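Local atomic coordinates of aeromonas extracellular serine protease (Aeromonas sobria, PDB entry 3WQB), a protein that cleaves peptide bonds that follow two basic residues, one of them lysine, as a calcium-binding, furin-like secreted serine protease and probable virulence factor. Residues Asp553-Val561 with Thr572-Arg580; Lys214-Lys222 with Arg267-Ile277. The protein carries 1 engineered substitution. All coordinates share one frame; numbering follows the deposited sequence.

Contact 1. Residues Asp553-Val561 with Thr572-Arg580. With CA (calcium ion), chain D.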
loop_
_atom_site.group_PDB
_atom_site.type_symbol
_atom_site.label_atom_id
_atom_site.label_comp_id
_atom_site.label_asym_id
_atom_site.label_seq_id
_atom_site.Cartn_x
_atom_site.Cartn_y
_atom_site.Cartn_z
ATOM N N ASP A 553 12.574 -6.692 -22.911
ATOM C CA ASP A 553 11.981 -8.020 -22.818
ATOM C C ASP A 553 13.116 -8.987 -22.476
ATOM O O ASP A 553 14.064 -9.137 -23.245
ATOM C CB ASP A 553 11.292 -8.358 -24.157
ATOM C CG ASP A 553 10.733 -9.785 -24.219
ATOM O OD1 ASP A 553 11.252 -10.717 -23.561
ATOM O OD2 ASP A 553 9.759 -9.989 -24.967
ATOM N N VAL A 554 13.033 -9.606 -21.301
ATOM C CA VAL A 554 14.152 -10.373 -20.754
ATOM C C VAL A 554 13.882 -11.875 -20.652
ATOM O O VAL A 554 14.508 -12.561 -19.839
ATOM C CB VAL A 554 14.611 -9.824 -19.359
ATOM C CG1 VAL A 554 15.082 -8.372 -19.467
ATOM C CG2 VAL A 554 13.510 -9.983 -18.304
ATOM N N ALA A 555 12.942 -12.381 -21.445
ATOM C CA ALA A 555 12.632 -13.816 -21.390
ATOM C C ALA A 555 11.959 -14.331 -22.642
ATOM O O ALA A 555 11.047 -13.696 -23.173
ATOM C CB ALA A 555 11.753 -14.122 -20.181
ATOM N N ASN A 556 12.387 -15.512 -23.089
ATOM C CA ASN A 556 11.662 -16.217 -24.142
ATOM C C ASN A 556 11.236 -17.630 -23.745
ATOM O O ASN A 556 10.584 -18.329 -24.523
ATOM C CB ASN A 556 12.437 -16.218 -25.471
ATOM C CG ASN A 556 13.804 -16.869 -25.370
ATOM O OD1 ASN A 556 14.221 -17.343 -24.315
ATOM N ND2 ASN A 556 14.519 -16.875 -26.485
ATOM N N GLY A 557 11.586 -18.042 -22.531
ATOM C CA GLY A 557 11.199 -19.368 -22.048
ATOM C C GLY A 557 9.754 -19.373 -21.585
ATOM O O GLY A 557 9.226 -18.336 -21.163
ATOM N N THR A 558 9.102 -20.532 -21.648
ATOM C CA THR A 558 7.758 -20.675 -21.080
ATOM C C THR A 558 7.811 -20.597 -19.555
ATOM O O THR A 558 8.824 -20.905 -18.937
ATOM C CB THR A 558 7.085 -22.001 -21.493
ATOM O OG1 THR A 558 7.847 -23.104 -20.989
ATOM C CG2 THR A 558 6.979 -22.089 -23.012
ATOM N N ARG A 559 6.710 -20.157 -18.961
ATOM C CA ARG A 559 6.566 -20.162 -17.520
ATOM C C ARG A 559 5.218 -20.741 -17.168
ATOM O O ARG A 559 4.268 -20.650 -17.950
ATOM C CB ARG A 559 6.656 -18.738 -16.964
ATOM C CG ARG A 559 8.028 -18.089 -17.121
ATOM C CD ARG A 559 8.079 -16.737 -16.430
ATOM N NE ARG A 559 7.182 -15.749 -17.033
ATOM C CZ ARG A 559 7.483 -14.951 -18.055
ATOM N NH1 ARG A 559 8.679 -14.997 -18.630
ATOM N NH2 ARG A 559 6.574 -14.088 -18.494
ATOM N N GLN A 560 5.136 -21.330 -15.982
ATOM C CA GLN A 560 3.871 -21.839 -15.498
ATOM C C GLN A 560 3.465 -21.204 -14.177
ATOM O O GLN A 560 4.308 -20.876 -13.337
ATOM C CB GLN A 560 3.916 -23.358 -15.372
ATOM C CG GLN A 560 3.985 -24.094 -16.710
ATOM C CD GLN A 560 3.939 -25.577 -16.516
ATOM O OE1 GLN A 560 4.268 -26.063 -15.446
ATOM N NE2 GLN A 560 3.526 -26.309 -17.541
ATOM N N VAL A 561 2.157 -21.041 -14.024
ATOM C CA VAL A 561 1.570 -20.419 -12.854
ATOM C C VAL A 561 0.485 -21.351 -12.335
ATOM O O VAL A 561 -0.339 -21.840 -13.109
ATOM C CB VAL A 561 0.968 -19.041 -13.217
ATOM C CG1 VAL A 561 0.262 -18.411 -12.021
ATOM C CG2 VAL A 561 2.060 -18.106 -13.749
ATOM N N THR A 572 -5.370 -25.524 -11.319
ATOM C CA THR A 572 -5.139 -25.448 -12.759
ATOM C C THR A 572 -3.706 -24.964 -12.974
ATOM O O THR A 572 -3.126 -24.302 -12.109
ATOM C CB THR A 572 -6.105 -24.423 -13.437
ATOM O OG1 THR A 572 -7.447 -24.622 -12.980
ATOM C CG2 THR A 572 -6.082 -24.556 -14.963
ATOM N N THR A 573 -3.123 -25.307 -14.115
ATOM C CA THR A 573 -1.870 -24.688 -14.530
ATOM C C THR A 573 -2.133 -23.693 -15.655
ATOM O O THR A 573 -2.857 -23.982 -16.610
ATOM C CB THR A 573 -0.800 -25.728 -14.930
ATOM O OG1 THR A 573 -0.377 -26.440 -13.762
ATOM C CG2 THR A 573 0.422 -25.046 -15.560
ATOM N N LEU A 574 -1.561 -22.505 -15.511
ATOM C CA LEU A 574 -1.600 -21.493 -16.544
ATOM C C LEU A 574 -0.208 -21.426 -17.150
ATOM O O LEU A 574 0.781 -21.320 -16.429
ATOM C CB LEU A 574 -1.994 -20.144 -15.933
ATOM C CG LEU A 574 -2.123 -18.921 -16.840
ATOM C CD1 LEU A 574 -3.263 -19.091 -17.835
ATOM C CD2 LEU A 574 -2.314 -17.669 -15.998
ATOM N N THR A 575 -0.134 -21.522 -18.473
ATOM C CA THR A 575 1.134 -21.406 -19.176
ATOM C C THR A 575 1.221 -20.034 -19.821
ATOM O O THR A 575 0.293 -19.600 -20.513
ATOM C CB THR A 575 1.309 -22.520 -20.230
ATOM O OG1 THR A 575 1.167 -23.793 -19.589
ATOM C CG2 THR A 575 2.688 -22.438 -20.895
ATOM N N GLU A 576 2.327 -19.343 -19.554
ATOM C CA GLU A 576 2.609 -18.082 -20.217
ATOM C C GLU A 576 3.433 -18.381 -21.454
ATOM O O GLU A 576 4.600 -18.773 -21.351
ATOM C CB GLU A 576 3.425 -17.153 -19.327
ATOM C CG GLU A 576 2.743 -16.602 -18.106
ATOM C CD GLU A 576 3.566 -15.475 -17.531
ATOM O OE1 GLU A 576 3.538 -14.371 -18.112
ATOM O OE2 GLU A 576 4.265 -15.701 -16.520
ATOM N N ARG A 577 2.824 -18.186 -22.613
ATOM C CA ARG A 577 3.509 -18.417 -23.883
ATOM C C ARG A 577 4.270 -17.158 -24.285
ATOM O O ARG A 577 3.755 -16.041 -24.176
ATOM C CB ARG A 577 2.500 -18.802 -24.964
ATOM C CG ARG A 577 1.520 -19.888 -24.538
ATOM C CD ARG A 577 2.006 -21.277 -24.922
ATOM N NE ARG A 577 1.349 -22.329 -24.145
ATOM C CZ ARG A 577 0.124 -22.801 -24.373
ATOM N NH1 ARG A 577 -0.613 -22.322 -25.370
ATOM N NH2 ARG A 577 -0.367 -23.760 -23.600
ATOM N N ASN A 578 5.507 -17.334 -24.728
ATOM C CA ASN A 578 6.314 -16.201 -25.175
ATOM C C ASN A 578 5.630 -15.367 -26.261
ATOM O O ASN A 578 4.909 -15.900 -27.102
ATOM C CB ASN A 578 7.688 -16.673 -25.645
ATOM C CG ASN A 578 8.660 -15.531 -25.848
ATOM O OD1 ASN A 578 8.700 -14.581 -25.065
ATOM N ND2 ASN A 578 9.443 -15.609 -26.910
ATOM N N ASN A 579 5.834 -14.052 -26.228
ATOM C CA ASN A 579 5.333 -13.190 -27.298
ATOM C C ASN A 579 5.890 -13.625 -28.649
ATOM O O ASN A 579 7.092 -13.833 -28.795
ATOM C CB ASN A 579 5.657 -11.713 -27.038
ATOM C CG ASN A 579 7.128 -11.474 -26.760
ATOM O OD1 ASN A 579 7.673 -11.983 -25.783
ATOM N ND2 ASN A 579 7.773 -10.688 -27.612
ATOM N N ARG A 580 4.993 -13.764 -29.619
ATOM C CA ARG A 580 5.354 -14.154 -30.975
ATOM C C ARG A 580 5.936 -12.980 -31.778
ATOM O O ARG A 580 6.731 -13.179 -32.702
ATOM C CB ARG A 580 4.115 -14.717 -31.682
ATOM C CG ARG A 580 4.361 -15.227 -33.088
ATOM C CD ARG A 580 4.164 -16.733 -33.219
ATOM N NE ARG A 580 4.335 -17.167 -34.607
ATOM C CZ ARG A 580 3.439 -16.989 -35.580
ATOM N NH1 ARG A 580 2.282 -16.382 -35.340
ATOM N NH2 ARG A 580 3.702 -17.420 -36.807
HETATM CA CA CA D . 9.641 -12.435 -24.538
#

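Contact 2. Residues Lys214-Lys222 with Arg267-Ile277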
loop_
_atom_site.group_PDB
_atom_site.type_symbol
_atom_site.label_atom_id
_atom_site.label_comp_id
_atom_site.label_asym_id
_atom_site.label_seq_id
_atom_site.Cartn_x
_atom_site.Cartn_y
_atom_site.Cartn_z
ATOM N N LYS A 214 0.193 3.240 3.806
ATOM C CA LYS A 214 -0.369 2.288 2.870
ATOM C C LYS A 214 0.426 0.983 2.809
ATOM O O LYS A 214 1.645 0.998 2.628
ATOM C CB LYS A 214 -0.415 2.944 1.485
ATOM C CG LYS A 214 -1.013 2.099 0.365
ATOM C CD LYS A 214 -2.484 1.763 0.622
ATOM C CE LYS A 214 -3.161 1.271 -0.637
ATOM N NZ LYS A 214 -2.610 -0.048 -1.089
ATOM N N ALA A 215 -0.268 -0.148 2.962
ATOM C CA ALA A 215 0.365 -1.464 2.870
ATOM C C ALA A 215 0.864 -1.739 1.455
ATOM O O ALA A 215 0.136 -1.516 0.481
ATOM C CB ALA A 215 -0.621 -2.531 3.286
ATOM N N ALA A 216 2.097 -2.234 1.336
ATOM C CA ALA A 216 2.635 -2.583 0.021
ATOM C C ALA A 216 1.973 -3.792 -0.625
ATOM O O ALA A 216 2.015 -3.936 -1.842
ATOM C CB ALA A 216 4.116 -2.827 0.116
ATOM N N GLY A 217 1.382 -4.662 0.194
ATOM C CA GLY A 217 0.936 -5.984 -0.269
ATOM C C GLY A 217 1.790 -7.110 0.283
ATOM O O GLY A 217 2.928 -6.887 0.724
ATOM N N ASN A 218 1.228 -8.316 0.240
ATOM C CA ASN A 218 1.858 -9.534 0.738
ATOM C C ASN A 218 2.069 -10.526 -0.389
ATOM O O ASN A 218 1.868 -11.728 -0.198
ATOM C CB ASN A 218 0.968 -10.193 1.798
ATOM C CG ASN A 218 0.702 -9.295 2.978
ATOM O OD1 ASN A 218 1.482 -8.385 3.284
ATOM N ND2 ASN A 218 -0.389 -9.562 3.666
ATOM N N GLY A 219 2.493 -10.025 -1.546
ATOM C CA GLY A 219 2.554 -10.846 -2.747
ATOM C C GLY A 219 3.932 -11.198 -3.251
ATOM O O GLY A 219 4.091 -11.430 -4.455
ATOM N N PHE A 220 4.936 -11.272 -2.379
ATOM C CA PHE A 220 6.231 -11.744 -2.883
ATOM C C PHE A 220 6.121 -13.082 -3.607
ATOM O O PHE A 220 6.753 -13.268 -4.633
ATOM C CB PHE A 220 7.322 -11.809 -1.812
ATOM C CG PHE A 220 8.699 -11.703 -2.391
ATOM C CD1 PHE A 220 9.359 -12.835 -2.881
ATOM C CD2 PHE A 220 9.325 -10.462 -2.494
ATOM C CE1 PHE A 220 10.632 -12.729 -3.461
ATOM C CE2 PHE A 220 10.590 -10.347 -3.060
ATOM C CZ PHE A 220 11.247 -11.484 -3.547
ATOM N N ASN A 221 5.279 -13.966 -3.081
ATOM C CA ASN A 221 5.150 -15.320 -3.605
ATOM C C ASN A 221 3.781 -15.636 -4.208
ATOM O O ASN A 221 3.685 -16.350 -5.214
ATOM C CB ASN A 221 5.478 -16.331 -2.499
ATOM C CG ASN A 221 6.868 -16.135 -1.927
ATOM O OD1 ASN A 221 7.036 -15.878 -0.729
ATOM N ND2 ASN A 221 7.872 -16.248 -2.779
ATOM N N LYS A 222 2.718 -15.122 -3.592
ATOM C CA LYS A 222 1.367 -15.458 -4.026
ATOM C C LYS A 222 0.448 -14.262 -3.919
ATOM O O LYS A 222 0.635 -13.396 -3.058
ATOM C CB LYS A 222 0.792 -16.646 -3.226
ATOM C CG LYS A 222 0.540 -16.384 -1.749
ATOM C CD LYS A 222 0.039 -17.651 -1.070
ATOM C CE LYS A 222 -0.388 -17.401 0.379
ATOM N NZ LYS A 222 -0.805 -18.671 1.024
ATOM N N ARG A 267 13.310 -8.853 5.309
ATOM C CA ARG A 267 11.986 -8.765 4.707
ATOM C C ARG A 267 11.130 -9.958 5.117
ATOM O O ARG A 267 11.562 -11.110 4.995
ATOM C CB ARG A 267 12.113 -8.757 3.192
ATOM C CG ARG A 267 10.821 -8.418 2.481
ATOM C CD ARG A 267 10.780 -9.028 1.081
ATOM N NE ARG A 267 10.516 -10.472 1.097
ATOM C CZ ARG A 267 11.241 -11.396 0.471
ATOM N NH1 ARG A 267 10.877 -12.676 0.546
ATOM N NH2 ARG A 267 12.328 -11.063 -0.216
ATOM N N SER A 268 9.915 -9.696 5.585
ATOM C CA SER A 268 8.984 -10.780 5.852
ATOM C C SER A 268 8.807 -11.556 4.559
ATOM O O SER A 268 8.760 -10.963 3.477
ATOM C CB SER A 268 7.648 -10.228 6.327
ATOM O OG SER A 268 7.808 -9.516 7.532
ATOM N N SER A 269 8.738 -12.879 4.674
ATOM C CA SER A 269 8.681 -13.777 3.530
ATOM C C SER A 269 7.737 -13.291 2.426
ATOM O O SER A 269 8.102 -13.289 1.254
ATOM C CB SER A 269 8.269 -15.178 4.008
ATOM O OG SER A 269 7.020 -15.145 4.684
ATOM N N TYR A 270 6.543 -12.859 2.832
ATOM C CA TYR A 270 5.448 -12.530 1.925
ATOM C C TYR A 270 5.478 -11.092 1.374
ATOM O O TYR A 270 4.714 -10.777 0.464
ATOM C CB TYR A 270 4.110 -12.739 2.659
ATOM C CG TYR A 270 4.110 -12.043 3.997
ATOM C CD1 TYR A 270 3.988 -10.659 4.074
ATOM C CD2 TYR A 270 4.318 -12.755 5.183
ATOM C CE1 TYR A 270 4.038 -9.998 5.294
ATOM C CE2 TYR A 270 4.356 -12.110 6.413
ATOM C CZ TYR A 270 4.224 -10.727 6.460
ATOM O OH TYR A 270 4.265 -10.050 7.658
ATOM N N SER A 271 6.340 -10.222 1.893
ATOM C CA SER A 271 6.172 -8.784 1.594
ATOM C C SER A 271 6.387 -8.419 0.133
ATOM O O SER A 271 7.403 -8.787 -0.462
ATOM C CB SER A 271 7.125 -7.924 2.422
ATOM O OG SER A 271 6.782 -6.542 2.312
ATOM N N SER A 272 5.444 -7.659 -0.424
ATOM C CA SER A 272 5.678 -7.031 -1.715
ATOM C C SER A 272 6.777 -5.988 -1.574
ATOM O O SER A 272 7.037 -5.490 -0.471
ATOM C CB SER A 272 4.399 -6.395 -2.250
ATOM O OG SER A 272 3.406 -7.394 -2.454
ATOM N N VAL A 273 7.446 -5.682 -2.685
ATOM C CA VAL A 273 8.573 -4.750 -2.698
ATOM C C VAL A 273 8.563 -4.002 -4.015
ATOM O O VAL A 273 7.881 -4.408 -4.957
ATOM C CB VAL A 273 9.944 -5.474 -2.514
ATOM C CG1 VAL A 273 9.983 -6.223 -1.185
ATOM C CG2 VAL A 273 10.263 -6.422 -3.680
ATOM N N GLY A 274 9.298 -2.895 -4.079
ATOM C CA GLY A 274 9.366 -2.107 -5.309
ATOM C C GLY A 274 9.943 -0.726 -5.073
ATOM O O GLY A 274 10.223 -0.335 -3.939
ATOM N N SER A 275 10.134 0.011 -6.162
ATOM C CA SER A 275 10.767 1.331 -6.093
ATOM C C SER A 275 9.943 2.367 -5.342
ATOM O O SER A 275 10.461 3.432 -4.971
ATOM C CB SER A 275 11.096 1.840 -7.487
ATOM O OG SER A 275 9.925 2.011 -8.264
ATOM N N ASN A 276 8.661 2.060 -5.142
ATOM C CA ASN A 276 7.750 2.949 -4.417
ATOM C C ASN A 276 7.619 2.675 -2.930
ATOM O O ASN A 276 6.886 3.378 -2.256
ATOM C CB ASN A 276 6.366 2.959 -5.063
ATOM C CG ASN A 276 5.716 1.601 -5.085
ATOM O OD1 ASN A 276 6.380 0.580 -5.275
ATOM N ND2 ASN A 276 4.398 1.584 -4.942
ATOM N N ILE A 277 8.352 1.695 -2.411
ATOM C CA ILE A 277 8.445 1.504 -0.955
ATOM C C ILE A 277 9.169 2.715 -0.373
ATOM O O ILE A 277 10.197 3.143 -0.904
ATOM C CB ILE A 277 9.200 0.202 -0.598
ATOM C CG1 ILE A 277 8.489 -1.024 -1.191
ATOM C CG2 ILE A 277 9.370 0.050 0.920
ATOM C CD1 ILE A 277 7.025 -1.213 -0.756
#

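Contact 1. Residues Asp553-Val561 with Thr572-Arg580
Asp-553 and Asn-579 meet from opposite directions at a shared calcium ion. The carboxylate grips the metal with both oxygens, OD1 and OD2 each 2.5 Å from the calcium, while Asn-579 OD1 binds it at 2.4 Å and Asn-579 ND2 is held by Gln-581. Ala-555 adds its carbonyl oxygen, and Asn-578 enters with its side chain; Asp-454 and Asp-488 complete the site. Asp-553 OD1 also accepts the amide of Ala-555 in an Asx turn, so one oxygen binds the ion and shapes the loop round it, and OD2 has a further partner in His-483.

A step away, Arg-559 takes Glu-576 side-on. Its NE lies 3.0 Å from Glu-576 OE2 and its NH2 3.1 Å from Glu-576 OE1, both meeting the carboxylate from above its plane, with guanidinium and carboxylate turned 72° apart. The bend at chi3 (-65°) turns NE and NH2 toward the Glu-576 carboxylate. Each charge has a second partner: Arg-559 NH1 bridges to the calcium ligand Asp-488, and Glu-576 OE2 to Arg-232. The salt bridge is thus tied to the metal site through a second-shell arginine.

The strands that carry these groups form an antiparallel ladder. Leu-574 and Val-561 exchange two backbone bonds, Leu-574 N to Val-561 O and Val-561 N to Leu-574 O. Glu-576 N gives a 2.8 Å bond to Arg-559 O, whereas the return bond is weak. Val-561 and Leu-574 pack on the face that bears the salt bridge; on the other, Gln-560 lays its extended chain across Thr-573, with Gln-560 CD 3.7 Å from Thr-573 CG2.

The hairpin 559-565/571-576 belongs to the P-domain, yet its first strand pairs with strand 228-233 of the subtilisin domain, while Leu-574 and Glu-576 touch helix 512-520.

Contact 2. Residues Lys214-Lys222 with Arg267-Ile277
Ala-216 presses its methyl against the end of Ile-277, with CB 3.4 Å from CD1, tighter than ordinary carbon contact. At Gly-217 the chain takes backbone angles suited to glycine, and Ser-272 OG packs close to it; its carbonyl oxygen accepts Ser-272 N at 2.9 Å, the donor standing well above the carbonyl plane.

Asn-218 runs alongside Tyr-270, both side chains pointing the same way, and OD1 comes 3.5 Å from ring carbon CD1. OD1 is held by the amide of Thr-335, and ND2 bonds to the backbone of a chain of another protein. By its place in the Ala-Ala-Gly-Asn sequence, Asn-218 is probably the oxyanion-hole asparagine, as in subtilisin, consistent with its position near Ala-336, the engineered residue at the nucleophile position. Tyr-270 OH is in turn anchored to Gly-334 N.

Gly-219 donates its amide to Ser-272 OG (2.9 Å), which also bonds to Glu-242. Phe-220 swings CG anti to its own nitrogen (chi1 -155°), laying one face of the ring against the Arg-267 guanidinium. The side chains cross at about a right angle but the flat groups stack, planes 9° apart, with Arg-267 CZ 3.7 Å from the Phe-220 ring centroid in a cation-pi contact. Two bonds, NE to Ser-268 O and NH1 to Ser-269 O, set the rotation of the guanidinium; NE and Ser-271 N approach Ser-268 O from opposite faces. Ser-271 O, buried without a polar partner in the model, lies at the Phe-220 edge, 3.3 Å from CD2, and Val-273 CG2 follows along that rim.

Residues 214-215 end strand 211-215 of the parallel sheet; Lys-214 and Ala-216 make backbone bonds to strand 255-261. Residues 267-276 are part of the loop between that strand and edge strand 277-282, and helix 335-352 packs against Ala-215 and Ser-271.

In the fold
Contact 2 belongs to the subtilisin domain and contact 1 to the P-domain; their centres lie 23 Å apart and their nearest atoms about 8 Å, without touching. The chain itself connects them: from Lys-222 it continues through strands 222-225 and 228-233, which share one antiparallel sheet with the hairpin of contact 1. Contact 2 stands at the active site, the Asn-218 side chain about 6 Å from that of Ala-336 and about 7 Å from that of His-115, the predicted charge relay positions, the first changed in this structure. Contact 1 instead closes round the third calcium site, in the loops adjoining the hairpin, whose strand 571-576 is an outer strand of that sheet.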